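Local coordinates for protein Non-reducing end beta-L-arabinofuranosidase (Bacteroides thetaiotaomicron, PDB 5MQO) that probably acts as a family GH127 glycoside hydrolase that cleaves sugar linkages of plant pectin in a gut bacterium, at residues G24-S29 / V248-R253; S29-A34 / V310-G315; Y302-V307 / M389-R394. One frame throughout, in Å; residues are numbered along the deposited sequence.

How the contacts relate
All three contacts involve helices of the GH127 catalytic domain, but their chemistry changes with depth. Contact 3 is deepest, about 10 Å from the chain centre to its own, and packs helix 297-314 against helix 382-399 through rings and alkyl groups, with no hydrogen bond between the segments. Contacts 1 and 2 fasten successive pieces of the N-terminal loop, sharing Ser-29. Contact 1 is buried yet polar, built on Glu-250 and Arg-253; contact 2 is partly exposed and relies on helix-end carbonyls and a tyrosine ring. The Arg-253 to Glu-313 salt bridge ties these two together, while Thr-26 of contact 1 packs on Arg-394 of contact 3.

Contact 1: residues G24-S29 / V248-R253; sequences GLTDMS and VVEMYR
The backbone N of Asp-27 donates to OE1 of Glu-250 across 3.0 Å, a nearly straight bond (164°) that meets the carboxylate on its syn side. Thr-26 crosses the glutamate chain at about a right angle and brings its methyl CG2 to 3.3 Å from Glu-250 OE2. Next to this, Arg-253 reaches along the loop: its CD lies 3.3 Å from the carbonyl O of Asp-27, and Met-28 runs alongside it, pointing the same way. Met-28 CG sits 3.6 Å above the guanidinium plane, toward the rim, and Val-249 CG1 lies over the opposite face, also off-centre, so an aliphatic carbon sits against each side of the guanidinium.

Two things position this first shell. Within the helix, Arg-253 NH1 binds Glu-250 OE2 at 3.0 Å, close to the guanidinium plane, and a bend at chi2 (57°) turns the glutamate end toward the loop. In the loop, Asp-27 OD1 accepts from Ser-29 N, an Asx turn whose donor approaches from above the carboxylate plane.

The charges are then shared out among neighbours. Glu-250 OE1 also pairs with Arg-206 of helix 192-208, and Arg-253 bridges to Glu-313 and Asp-309 of helix 297-314. Side chains of helix 382-399 pack on Thr-26 and Met-28, so the N-terminal segment threads among four helices before reaching strand 37-38.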
ATOM      1  N   GLY A  24      15.205   8.024  -7.021  1.00 62.83           N
ATOM      2  CA  GLY A  24      13.880   7.685  -6.468  1.00 62.46           C
ATOM      3  C   GLY A  24      13.873   7.079  -5.060  1.00 60.00           C
ATOM      4  O   GLY A  24      14.906   6.619  -4.581  1.00 60.23           O
ATOM      5  N   LEU A  25      12.711   7.115  -4.397  1.00 57.96           N
ATOM      6  CA  LEU A  25      12.442   6.351  -3.157  1.00 57.29           C
ATOM      7  C   LEU A  25      12.934   4.924  -3.269  1.00 57.96           C
ATOM      8  O   LEU A  25      13.533   4.396  -2.317  1.00 61.52           O
ATOM      9  CB  LEU A  25      10.940   6.318  -2.851  1.00 58.26           C
ATOM     10  CG  LEU A  25      10.394   5.625  -1.593  1.00 56.48           C
ATOM     11  CD1 LEU A  25      11.025   6.209  -0.335  1.00 55.63           C
ATOM     12  CD2 LEU A  25       8.882   5.795  -1.549  1.00 56.03           C
ATOM     13  N   THR A  26      12.661   4.297  -4.416  1.00 57.20           N
ATOM     14  CA  THR A  26      13.413   3.114  -4.842  1.00 58.21           C
ATOM     15  C   THR A  26      13.944   3.215  -6.271  1.00 57.74           C
ATOM     16  O   THR A  26      13.207   3.432  -7.232  1.00 59.07           O
ATOM     17  CB  THR A  26      12.641   1.784  -4.642  1.00 56.95           C
ATOM     18  OG1 THR A  26      11.290   1.925  -5.079  1.00 51.28           O
ATOM     19  CG2 THR A  26      12.644   1.424  -3.164  1.00 60.52           C
ATOM     20  N   ASP A  27      15.234   2.949  -6.385  1.00 56.74           N
ATOM     21  CA  ASP A  27      15.968   3.234  -7.561  1.00 56.90           C
ATOM     22  C   ASP A  27      16.392   1.988  -8.333  1.00 56.60           C
ATOM     23  O   ASP A  27      17.521   1.521  -8.184  1.00 60.73           O
ATOM     24  CB  ASP A  27      17.178   4.022  -7.119  1.00 59.03           C
ATOM     25  CG  ASP A  27      17.963   4.541  -8.256  1.00 60.48           C
ATOM     26  OD1 ASP A  27      17.409   4.607  -9.373  1.00 60.88           O
ATOM     27  OD2 ASP A  27      19.137   4.891  -8.010  1.00 64.09           O
ATOM     28  N   MET A  28      15.511   1.492  -9.203  1.00 54.82           N
ATOM     29  CA  MET A  28      15.841   0.413 -10.151  1.00 53.98           C
ATOM     30  C   MET A  28      16.478   0.946 -11.467  1.00 55.22           C
ATOM     31  O   MET A  28      16.532   0.261 -12.482  1.00 52.20           O
ATOM     32  CB  MET A  28      14.589  -0.429 -10.439  1.00 53.71           C
ATOM     33  CG  MET A  28      14.059  -1.097  -9.188  1.00 53.99           C
ATOM     34  SD  MET A  28      12.692  -2.271  -9.261  1.00 56.95           S
ATOM     35  CE  MET A  28      13.123  -3.181 -10.705  1.00 58.03           C
ATOM     36  N   SER A  29      17.011   2.161 -11.432  1.00 57.97           N
ATOM     37  CA  SER A  29      17.507   2.816 -12.628  1.00 60.33           C
ATOM     38  C   SER A  29      18.722   2.121 -13.267  1.00 60.99           C
ATOM     39  O   SER A  29      18.872   2.180 -14.469  1.00 60.11           O
ATOM     40  CB  SER A  29      17.821   4.267 -12.299  1.00 60.68           C
ATOM     41  OG  SER A  29      18.878   4.330 -11.355  1.00 61.40           O
ATOM     42  N   VAL A 248      18.696  -3.828   2.178  1.00 66.52           N
ATOM     43  CA  VAL A 248      20.005  -4.320   1.734  1.00 65.09           C
ATOM     44  C   VAL A 248      20.150  -4.230   0.207  1.00 62.24           C
ATOM     45  O   VAL A 248      21.208  -3.839  -0.291  1.00 63.83           O
ATOM     46  CB  VAL A 248      20.332  -5.736   2.327  1.00 68.47           C
ATOM     47  CG1 VAL A 248      19.486  -6.826   1.715  1.00 72.46           C
ATOM     48  CG2 VAL A 248      21.785  -6.117   2.112  1.00 70.77           C
ATOM     49  N   VAL A 249      19.092  -4.549  -0.539  1.00 60.46           N
ATOM     50  CA  VAL A 249      19.103  -4.357  -2.004  1.00 57.94           C
ATOM     51  C   VAL A 249      19.091  -2.856  -2.336  1.00 57.25           C
ATOM     52  O   VAL A 249      19.723  -2.398  -3.308  1.00 54.68           O
ATOM     53  CB  VAL A 249      17.915  -5.051  -2.699  1.00 57.14           C
ATOM     54  CG1 VAL A 249      17.883  -4.735  -4.195  1.00 57.81           C
ATOM     55  CG2 VAL A 249      17.993  -6.556  -2.518  1.00 57.28           C
ATOM     56  N   GLU A 250      18.386  -2.077  -1.535  1.00 55.13           N
ATOM     57  CA  GLU A 250      18.408  -0.651  -1.773  1.00 56.92           C
ATOM     58  C   GLU A 250      19.804  -0.061  -1.463  1.00 57.07           C
ATOM     59  O   GLU A 250      20.220   0.902  -2.084  1.00 54.48           O
ATOM     60  CB  GLU A 250      17.290   0.049  -1.009  1.00 56.11           C
ATOM     61  CG  GLU A 250      16.865   1.371  -1.614  1.00 57.48           C
ATOM     62  CD  GLU A 250      16.414   1.271  -3.065  1.00 60.07           C
ATOM     63  OE1 GLU A 250      16.708   2.227  -3.839  1.00 59.74           O
ATOM     64  OE2 GLU A 250      15.749   0.262  -3.425  1.00 62.97           O
ATOM     65  N   MET A 251      20.536  -0.664  -0.537  1.00 58.86           N
ATOM     66  CA  MET A 251      21.899  -0.222  -0.280  1.00 59.68           C
ATOM     67  C   MET A 251      22.857  -0.602  -1.369  1.00 58.39           C
ATOM     68  O   MET A 251      23.765   0.180  -1.669  1.00 57.68           O
ATOM     69  CB  MET A 251      22.417  -0.738   1.041  1.00 62.94           C
ATOM     70  CG  MET A 251      22.159   0.253   2.150  1.00 66.10           C
ATOM     71  SD  MET A 251      23.340   1.604   2.054  1.00 70.60           S
ATOM     72  CE  MET A 251      22.705   2.521   3.435  1.00 71.10           C
ATOM     73  N   TYR A 252      22.673  -1.781  -1.963  1.00 56.99           N
ATOM     74  CA  TYR A 252      23.471  -2.152  -3.150  1.00 58.02           C
ATOM     75  C   TYR A 252      23.202  -1.173  -4.280  1.00 56.28           C
ATOM     76  O   TYR A 252      24.120  -0.611  -4.845  1.00 57.21           O
ATOM     77  CB  TYR A 252      23.167  -3.568  -3.610  1.00 58.56           C
ATOM     78  CG  TYR A 252      23.629  -3.902  -5.007  1.00 58.92           C
ATOM     79  CD1 TYR A 252      24.985  -4.079  -5.309  1.00 59.85           C
ATOM     80  CD2 TYR A 252      22.701  -4.083  -6.026  1.00 60.40           C
ATOM     81  CE1 TYR A 252      25.399  -4.412  -6.603  1.00 60.40           C
ATOM     82  CE2 TYR A 252      23.095  -4.413  -7.319  1.00 62.18           C
ATOM     83  CZ  TYR A 252      24.442  -4.574  -7.613  1.00 61.92           C
ATOM     84  OH  TYR A 252      24.772  -4.914  -8.911  1.00 62.41           O
ATOM     85  N   ARG A 253      21.927  -0.952  -4.563  1.00 55.00           N
ATOM     86  CA  ARG A 253      21.505   0.124  -5.454  1.00 54.13           C
ATOM     87  C   ARG A 253      22.157   1.461  -5.189  1.00 54.11           C
ATOM     88  O   ARG A 253      22.543   2.129  -6.135  1.00 55.59           O
ATOM     89  CB  ARG A 253      19.983   0.304  -5.420  1.00 53.88           C
ATOM     90  CG  ARG A 253      19.275  -0.781  -6.225  1.00 53.16           C
ATOM     91  CD  ARG A 253      17.819  -0.877  -5.898  1.00 50.83           C
ATOM     92  NE  ARG A 253      17.240  -2.038  -6.541  1.00 50.11           N
ATOM     93  CZ  ARG A 253      15.994  -2.452  -6.317  1.00 49.85           C
ATOM     94  NH1 ARG A 253      15.203  -1.775  -5.488  1.00 50.45           N
ATOM     95  NH2 ARG A 253      15.526  -3.536  -6.935  1.00 48.14           N
TER

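Contact 2: residues S29-A34 / V310-G315; sequences SQSRYA and VYAETG
Tyr-33 lays the face of its ring on Gly-315, where the chain leaves helix 297-314. Gly-315 CA stands 3.3 Å from the ring centroid and only 10° off the normal, a close CH-pi contact centred on the ring. Gly-315 has a positive phi (61°), and a side chain there would collide with the tyrosine ring, so backbone shape and packing both suit glycine. The carbonyl oxygens of Ala-312 and Glu-313 lie at the ring's edge, near its plane. With CG anti to its own carbonyl carbon (chi1 -50°), the tyrosine swings its ring over the helix end while its backbone stays close to the last turn.

That backbone makes its own bond: Tyr-33 N donates to Ala-312 O at 3.1 Å. Ala-312 also packs its CB against Ser-31 CB, 4.2 Å away, a close fit of small side chains.

Glu-313 starts out pointing away from the loop but doubles back with a bend at chi2, bringing its carboxylate to Ser-31. Ser-31 OG donates to Glu-313 OE2 on the syn side; the modelled 2.5 Å is short, so the exact length deserves caution. The same OE2 pairs with Arg-253, which would probably favour the charged carboxylate in this buried spot. Nearer the solvent, Arg-32 NH1 reaches Glu-313 O at 3.3 Å, a long bond coming from above the carbonyl plane.

Taken together, these contacts close off the C-terminal end of helix 297-314: a type I beta turn, Ser-31 to Ala-34, brings donors to carbonyls of the last turn, and a glycine with positive phi ends the helix beneath an aromatic ring.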
ATOM      1  N   SER A  29      17.011   2.161 -11.432  1.00 57.97           N
ATOM      2  CA  SER A  29      17.507   2.816 -12.628  1.00 60.33           C
ATOM      3  C   SER A  29      18.722   2.121 -13.267  1.00 60.99           C
ATOM      4  O   SER A  29      18.872   2.180 -14.469  1.00 60.11           O
ATOM      5  CB  SER A  29      17.821   4.267 -12.299  1.00 60.68           C
ATOM      6  OG  SER A  29      18.878   4.330 -11.355  1.00 61.40           O
ATOM      7  N   GLN A  30      19.555   1.456 -12.459  1.00 65.23           N
ATOM      8  CA  GLN A  30      20.690   0.626 -12.931  1.00 66.02           C
ATOM      9  C   GLN A  30      20.396  -0.872 -12.921  1.00 63.28           C
ATOM     10  O   GLN A  30      21.288  -1.667 -13.202  1.00 62.22           O
ATOM     11  CB  GLN A  30      21.933   0.812 -12.037  1.00 68.12           C
ATOM     12  CG  GLN A  30      22.308   2.240 -11.693  1.00 73.80           C
ATOM     13  CD  GLN A  30      22.900   2.984 -12.874  1.00 79.18           C
ATOM     14  OE1 GLN A  30      23.993   2.656 -13.322  1.00 82.48           O
ATOM     15  NE2 GLN A  30      22.177   3.991 -13.389  1.00 81.00           N
ATOM     16  N   SER A  31      19.184  -1.274 -12.572  1.00 60.58           N
ATOM     17  CA  SER A  31      18.919  -2.688 -12.341  1.00 62.37           C
ATOM     18  C   SER A  31      18.787  -3.412 -13.679  1.00 62.74           C
ATOM     19  O   SER A  31      18.035  -2.972 -14.515  1.00 65.18           O
ATOM     20  CB  SER A  31      17.669  -2.848 -11.478  1.00 61.32           C
ATOM     21  OG  SER A  31      17.890  -2.248 -10.216  1.00 60.53           O
ATOM     22  N   ARG A  32      19.514  -4.506 -13.882  1.00 65.22           N
ATOM     23  CA  ARG A  32      19.684  -5.084 -15.224  1.00 68.73           C
ATOM     24  C   ARG A  32      18.414  -5.659 -15.821  1.00 65.78           C
ATOM     25  O   ARG A  32      18.293  -5.700 -17.029  1.00 63.98           O
ATOM     26  CB  ARG A  32      20.730  -6.194 -15.215  1.00 79.34           C
ATOM     27  CG  ARG A  32      22.095  -5.799 -14.643  1.00 91.01           C
ATOM     28  CD  ARG A  32      22.560  -6.794 -13.577  1.00100.03           C
ATOM     29  NE  ARG A  32      23.941  -6.585 -13.118  1.00108.96           N
ATOM     30  CZ  ARG A  32      24.579  -7.332 -12.201  1.00111.00           C
ATOM     31  NH1 ARG A  32      23.984  -8.381 -11.606  1.00106.29           N
ATOM     32  NH2 ARG A  32      25.837  -7.021 -11.873  1.00112.14           N
ATOM     33  N   TYR A  33      17.482  -6.114 -14.979  1.00 63.29           N
ATOM     34  CA  TYR A  33      16.234  -6.737 -15.431  1.00 60.88           C
ATOM     35  C   TYR A  33      15.025  -5.959 -14.925  1.00 60.80           C
ATOM     36  O   TYR A  33      13.949  -6.512 -14.716  1.00 63.50           O
ATOM     37  CB  TYR A  33      16.172  -8.189 -14.948  1.00 60.72           C
ATOM     38  CG  TYR A  33      17.413  -8.983 -15.259  1.00 58.35           C
ATOM     39  CD1 TYR A  33      18.511  -8.980 -14.384  1.00 56.38           C
ATOM     40  CD2 TYR A  33      17.508  -9.732 -16.443  1.00 57.63           C
ATOM     41  CE1 TYR A  33      19.668  -9.700 -14.680  1.00 55.27           C
ATOM     42  CE2 TYR A  33      18.661 -10.461 -16.742  1.00 57.34           C
ATOM     43  CZ  TYR A  33      19.732 -10.430 -15.861  1.00 55.55           C
ATOM     44  OH  TYR A  33      20.843 -11.136 -16.162  1.00 55.33           O
ATOM     45  N   ALA A  34      15.195  -4.666 -14.721  1.00 59.19           N
ATOM     46  CA  ALA A  34      14.081  -3.798 -14.464  1.00 59.18           C
ATOM     47  C   ALA A  34      13.646  -3.282 -15.821  1.00 61.49           C
ATOM     48  O   ALA A  34      14.428  -3.328 -16.776  1.00 62.15           O
ATOM     49  CB  ALA A  34      14.512  -2.650 -13.579  1.00 59.10           C
ATOM     50  N   VAL A 310      15.537  -8.599  -5.411  1.00 53.36           N
ATOM     51  CA  VAL A 310      16.683  -9.427  -5.827  1.00 53.06           C
ATOM     52  C   VAL A 310      16.545  -9.809  -7.284  1.00 54.35           C
ATOM     53  O   VAL A 310      17.528  -9.700  -8.033  1.00 55.22           O
ATOM     54  CB  VAL A 310      16.888 -10.672  -4.947  1.00 52.77           C
ATOM     55  CG1 VAL A 310      17.926 -11.633  -5.561  1.00 51.84           C
ATOM     56  CG2 VAL A 310      17.302 -10.219  -3.544  1.00 52.95           C
ATOM     57  N   TYR A 311      15.332 -10.189  -7.706  1.00 54.92           N
ATOM     58  CA  TYR A 311      15.105 -10.523  -9.118  1.00 54.52           C
ATOM     59  C   TYR A 311      15.490  -9.363 -10.041  1.00 53.65           C
ATOM     60  O   TYR A 311      16.100  -9.581 -11.080  1.00 53.95           O
ATOM     61  CB  TYR A 311      13.671 -10.981  -9.400  1.00 55.48           C
ATOM     62  CG  TYR A 311      13.495 -11.173 -10.869  1.00 57.44           C
ATOM     63  CD1 TYR A 311      13.946 -12.335 -11.501  1.00 59.37           C
ATOM     64  CD2 TYR A 311      12.987 -10.136 -11.663  1.00 58.43           C
ATOM     65  CE1 TYR A 311      13.840 -12.483 -12.884  1.00 61.30           C
ATOM     66  CE2 TYR A 311      12.875 -10.272 -13.033  1.00 59.65           C
ATOM     67  CZ  TYR A 311      13.293 -11.434 -13.634  1.00 62.22           C
ATOM     68  OH  TYR A 311      13.157 -11.490 -14.981  1.00 66.11           O
ATOM     69  N   ALA A 312      15.153  -8.134  -9.648  1.00 53.55           N
ATOM     70  CA  ALA A 312      15.499  -6.947 -10.441  1.00 54.73           C
ATOM     71  C   ALA A 312      16.980  -6.876 -10.801  1.00 54.84           C
ATOM     72  O   ALA A 312      17.329  -6.351 -11.852  1.00 52.09           O
ATOM     73  CB  ALA A 312      15.115  -5.680  -9.698  1.00 53.90           C
ATOM     74  N   GLU A 313      17.815  -7.387  -9.894  1.00 54.79           N
ATOM     75  CA  GLU A 313      19.258  -7.362 -10.025  1.00 55.09           C
ATOM     76  C   GLU A 313      19.814  -8.627 -10.648  1.00 54.20           C
ATOM     77  O   GLU A 313      20.727  -8.519 -11.445  1.00 55.50           O
ATOM     78  CB  GLU A 313      19.932  -7.118  -8.647  1.00 55.69           C
ATOM     79  CG  GLU A 313      19.348  -5.956  -7.835  1.00 54.84           C
ATOM     80  CD  GLU A 313      19.321  -4.623  -8.586  1.00 56.74           C
ATOM     81  OE1 GLU A 313      20.218  -4.385  -9.459  1.00 57.76           O
ATOM     82  OE2 GLU A 313      18.412  -3.792  -8.289  1.00 55.86           O
ATOM     83  N   THR A 314      19.291  -9.806 -10.291  1.00 53.34           N
ATOM     84  CA  THR A 314      19.881 -11.116 -10.736  1.00 53.58           C
ATOM     85  C   THR A 314      19.301 -11.778 -12.009  1.00 54.16           C
ATOM     86  O   THR A 314      19.954 -12.639 -12.618  1.00 52.79           O
ATOM     87  CB  THR A 314      19.829 -12.196  -9.608  1.00 53.67           C
ATOM     88  OG1 THR A 314      18.477 -12.640  -9.386  1.00 51.80           O
ATOM     89  CG2 THR A 314      20.444 -11.668  -8.295  1.00 52.88           C
ATOM     90  N   GLY A 315      18.061 -11.425 -12.365  1.00 56.20           N
ATOM     91  CA  GLY A 315      17.362 -12.001 -13.513  1.00 55.92           C
ATOM     92  C   GLY A 315      17.134 -13.491 -13.450  1.00 57.27           C
ATOM     93  O   GLY A 315      16.919 -14.107 -14.479  1.00 61.72           O
TER

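Contact 3: residues Y302-V307 / M389-R394; sequences YLYAGV and MLFNWR
The Phe-391 ring carries Tyr-304 on one face: Tyr-304 CB stands over the ring centre, 3.6 Å from the centroid and almost along the ring normal. The tyrosine ring itself turns an edge toward the same phenylalanine, with centroids 5.8 Å apart and planes inclined at 56°, an edge-to-face pair tilted well short of perpendicular. These rings join two nearly parallel helices, crossing at 18° with axes 8.1 Å apart, in the (alpha/alpha)6-barrel fold of GH127 catalytic domains.

Phe-391 holds CG opposite its backbone N (chi1 177°), which lays the ring along the neighbouring helix, with CD1 3.6 Å from Tyr-304 C. The backbones come closest at Ala-305, whose methyl rests on the main chain of Phe-391, its CB 3.9 Å from Phe-391 CA; the small residue permits this close approach. A leucine in place of Phe-391 would probably lose the flat face beneath Tyr-304 CB, leaving the tyrosine ring without its aromatic mate and a gap between the helices.

Outside the pair, Leu-323 of helix 317-333 touches Phe-391, and Met-246 of helix 243-255 packs on Ala-305, Leu-390 and Arg-394. Arg-394 directs its polar end to Asp-309, while its CG passes Ala-305 O. On this same side, away from the Phe-391 ring, Tyr-302, its hydroxyl bonded to Asn-461, meets a single methyl of Leu-390, with Tyr-302 CE1 3.8 Å from Leu-390 CD1.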
ATOM      1  N   TYR A 302       6.394  -8.682   2.725  1.00 47.14           N
ATOM      2  CA  TYR A 302       7.734  -8.058   2.709  1.00 49.49           C
ATOM      3  C   TYR A 302       8.794  -8.985   2.108  1.00 48.12           C
ATOM      4  O   TYR A 302       9.650  -8.519   1.372  1.00 45.76           O
ATOM      5  CB  TYR A 302       8.157  -7.523   4.099  1.00 52.00           C
ATOM      6  CG  TYR A 302       7.564  -6.165   4.431  1.00 54.30           C
ATOM      7  CD1 TYR A 302       8.188  -5.005   4.033  1.00 59.10           C
ATOM      8  CD2 TYR A 302       6.365  -6.045   5.084  1.00 56.03           C
ATOM      9  CE1 TYR A 302       7.646  -3.749   4.303  1.00 61.12           C
ATOM     10  CE2 TYR A 302       5.816  -4.807   5.361  1.00 59.97           C
ATOM     11  CZ  TYR A 302       6.460  -3.656   4.973  1.00 62.06           C
ATOM     12  OH  TYR A 302       5.912  -2.419   5.250  1.00 65.52           O
ATOM     13  N   LEU A 303       8.702 -10.291   2.393  1.00 49.13           N
ATOM     14  CA  LEU A 303       9.537 -11.308   1.708  1.00 48.72           C
ATOM     15  C   LEU A 303       9.348 -11.214   0.229  1.00 49.02           C
ATOM     16  O   LEU A 303      10.321 -11.079  -0.487  1.00 50.58           O
ATOM     17  CB  LEU A 303       9.210 -12.751   2.126  1.00 48.67           C
ATOM     18  CG  LEU A 303       9.758 -13.933   1.288  1.00 48.66           C
ATOM     19  CD1 LEU A 303      11.263 -13.983   1.282  1.00 48.93           C
ATOM     20  CD2 LEU A 303       9.254 -15.263   1.806  1.00 48.87           C
ATOM     21  N   TYR A 304       8.096 -11.280  -0.223  1.00 48.98           N
ATOM     22  CA  TYR A 304       7.824 -11.320  -1.667  1.00 50.23           C
ATOM     23  C   TYR A 304       8.384 -10.067  -2.384  1.00 48.78           C
ATOM     24  O   TYR A 304       8.992 -10.170  -3.460  1.00 45.81           O
ATOM     25  CB  TYR A 304       6.322 -11.562  -1.996  1.00 49.17           C
ATOM     26  CG  TYR A 304       5.695 -12.707  -1.262  1.00 47.84           C
ATOM     27  CD1 TYR A 304       6.425 -13.842  -0.964  1.00 48.24           C
ATOM     28  CD2 TYR A 304       4.359 -12.652  -0.846  1.00 48.61           C
ATOM     29  CE1 TYR A 304       5.869 -14.890  -0.274  1.00 48.23           C
ATOM     30  CE2 TYR A 304       3.785 -13.716  -0.165  1.00 48.77           C
ATOM     31  CZ  TYR A 304       4.555 -14.831   0.119  1.00 47.55           C
ATOM     32  OH  TYR A 304       4.055 -15.910   0.795  1.00 47.97           O
ATOM     33  N   ALA A 305       8.200  -8.925  -1.740  1.00 48.22           N
ATOM     34  CA  ALA A 305       8.762  -7.671  -2.184  1.00 50.25           C
ATOM     35  C   ALA A 305      10.268  -7.737  -2.339  1.00 51.84           C
ATOM     36  O   ALA A 305      10.810  -7.377  -3.392  1.00 51.65           O
ATOM     37  CB  ALA A 305       8.424  -6.592  -1.174  1.00 51.50           C
ATOM     38  N   GLY A 306      10.928  -8.177  -1.263  1.00 52.09           N
ATOM     39  CA  GLY A 306      12.383  -8.293  -1.199  1.00 50.80           C
ATOM     40  C   GLY A 306      12.915  -9.195  -2.286  1.00 50.99           C
ATOM     41  O   GLY A 306      13.928  -8.881  -2.902  1.00 54.50           O
ATOM     42  N   VAL A 307      12.227 -10.303  -2.540  1.00 47.99           N
ATOM     43  CA  VAL A 307      12.631 -11.226  -3.599  1.00 47.75           C
ATOM     44  C   VAL A 307      12.541 -10.594  -5.002  1.00 47.80           C
ATOM     45  O   VAL A 307      13.396 -10.838  -5.851  1.00 46.85           O
ATOM     46  CB  VAL A 307      11.828 -12.544  -3.502  1.00 48.23           C
ATOM     47  CG1 VAL A 307      12.008 -13.436  -4.731  1.00 48.82           C
ATOM     48  CG2 VAL A 307      12.263 -13.308  -2.255  1.00 48.78           C
ATOM     49  N   MET A 389       1.258  -3.652  -1.212  1.00 46.88           N
ATOM     50  CA  MET A 389       1.448  -2.478  -2.052  1.00 48.75           C
ATOM     51  C   MET A 389       2.883  -2.390  -2.616  1.00 48.99           C
ATOM     52  O   MET A 389       3.072  -2.218  -3.808  1.00 47.98           O
ATOM     53  CB  MET A 389       1.144  -1.230  -1.237  1.00 50.51           C
ATOM     54  CG  MET A 389       1.312   0.057  -2.015  1.00 52.81           C
ATOM     55  SD  MET A 389       1.132   1.525  -1.010  1.00 53.79           S
ATOM     56  CE  MET A 389       1.961   2.685  -2.065  1.00 55.54           C
ATOM     57  N   LEU A 390       3.867  -2.505  -1.727  1.00 50.14           N
ATOM     58  CA  LEU A 390       5.276  -2.491  -2.075  1.00 50.46           C
ATOM     59  C   LEU A 390       5.703  -3.732  -2.894  1.00 49.78           C
ATOM     60  O   LEU A 390       6.546  -3.619  -3.766  1.00 47.48           O
ATOM     61  CB  LEU A 390       6.118  -2.392  -0.822  1.00 51.67           C
ATOM     62  CG  LEU A 390       6.026  -1.185   0.114  1.00 53.66           C
ATOM     63  CD1 LEU A 390       6.777  -1.495   1.418  1.00 55.40           C
ATOM     64  CD2 LEU A 390       6.584   0.080  -0.496  1.00 54.85           C
ATOM     65  N   PHE A 391       5.133  -4.907  -2.619  1.00 49.66           N
ATOM     66  CA  PHE A 391       5.310  -6.074  -3.508  1.00 48.87           C
ATOM     67  C   PHE A 391       4.857  -5.692  -4.923  1.00 49.06           C
ATOM     68  O   PHE A 391       5.615  -5.821  -5.888  1.00 49.48           O
ATOM     69  CB  PHE A 391       4.549  -7.305  -2.973  1.00 48.41           C
ATOM     70  CG  PHE A 391       4.600  -8.548  -3.864  1.00 48.42           C
ATOM     71  CD1 PHE A 391       5.740  -8.901  -4.598  1.00 48.47           C
ATOM     72  CD2 PHE A 391       3.507  -9.409  -3.917  1.00 48.67           C
ATOM     73  CE1 PHE A 391       5.774 -10.054  -5.392  1.00 47.57           C
ATOM     74  CE2 PHE A 391       3.539 -10.568  -4.715  1.00 49.53           C
ATOM     75  CZ  PHE A 391       4.676 -10.879  -5.465  1.00 48.88           C
ATOM     76  N   ASN A 392       3.657  -5.139  -5.035  1.00 47.97           N
ATOM     77  CA  ASN A 392       3.116  -4.877  -6.356  1.00 48.92           C
ATOM     78  C   ASN A 392       3.885  -3.780  -7.101  1.00 48.27           C
ATOM     79  O   ASN A 392       3.944  -3.764  -8.335  1.00 46.69           O
ATOM     80  CB  ASN A 392       1.631  -4.542  -6.279  1.00 48.10           C
ATOM     81  CG  ASN A 392       0.782  -5.771  -6.248  1.00 48.70           C
ATOM     82  OD1 ASN A 392       0.309  -6.244  -7.274  1.00 48.44           O
ATOM     83  ND2 ASN A 392       0.612  -6.325  -5.067  1.00 50.44           N
ATOM     84  N   TRP A 393       4.457  -2.862  -6.338  1.00 48.07           N
ATOM     85  CA  TRP A 393       5.220  -1.805  -6.928  1.00 48.02           C
ATOM     86  C   TRP A 393       6.493  -2.362  -7.556  1.00 47.64           C
ATOM     87  O   TRP A 393       6.816  -1.980  -8.649  1.00 47.69           O
ATOM     88  CB  TRP A 393       5.522  -0.715  -5.925  1.00 47.27           C
ATOM     89  CG  TRP A 393       6.247   0.413  -6.558  1.00 47.81           C
ATOM     90  CD1 TRP A 393       7.593   0.646  -6.514  1.00 48.23           C
ATOM     91  CD2 TRP A 393       5.687   1.435  -7.379  1.00 47.84           C
ATOM     92  NE1 TRP A 393       7.897   1.767  -7.238  1.00 50.42           N
ATOM     93  CE2 TRP A 393       6.740   2.276  -7.773  1.00 48.18           C
ATOM     94  CE3 TRP A 393       4.390   1.733  -7.809  1.00 49.92           C
ATOM     95  CZ2 TRP A 393       6.544   3.383  -8.575  1.00 47.38           C
ATOM     96  CZ3 TRP A 393       4.190   2.856  -8.605  1.00 48.45           C
ATOM     97  CH2 TRP A 393       5.270   3.655  -8.987  1.00 48.71           C
ATOM     98  N   ARG A 394       7.186  -3.273  -6.875  1.00 48.90           N
ATOM     99  CA  ARG A 394       8.376  -3.922  -7.428  1.00 49.57           C
ATOM    100  C   ARG A 394       8.021  -4.750  -8.660  1.00 50.41           C
ATOM    101  O   ARG A 394       8.711  -4.692  -9.693  1.00 50.31           O
ATOM    102  CB  ARG A 394       9.037  -4.815  -6.405  1.00 50.88           C
ATOM    103  CG  ARG A 394      10.080  -4.141  -5.531  1.00 52.88           C
ATOM    104  CD  ARG A 394       9.474  -3.131  -4.607  1.00 54.19           C
ATOM    105  NE  ARG A 394      10.442  -2.610  -3.666  1.00 55.05           N
ATOM    106  CZ  ARG A 394      10.267  -1.494  -2.967  1.00 55.93           C
ATOM    107  NH1 ARG A 394       9.148  -0.774  -3.060  1.00 56.31           N
ATOM    108  NH2 ARG A 394      11.226  -1.101  -2.145  1.00 58.07           N
TER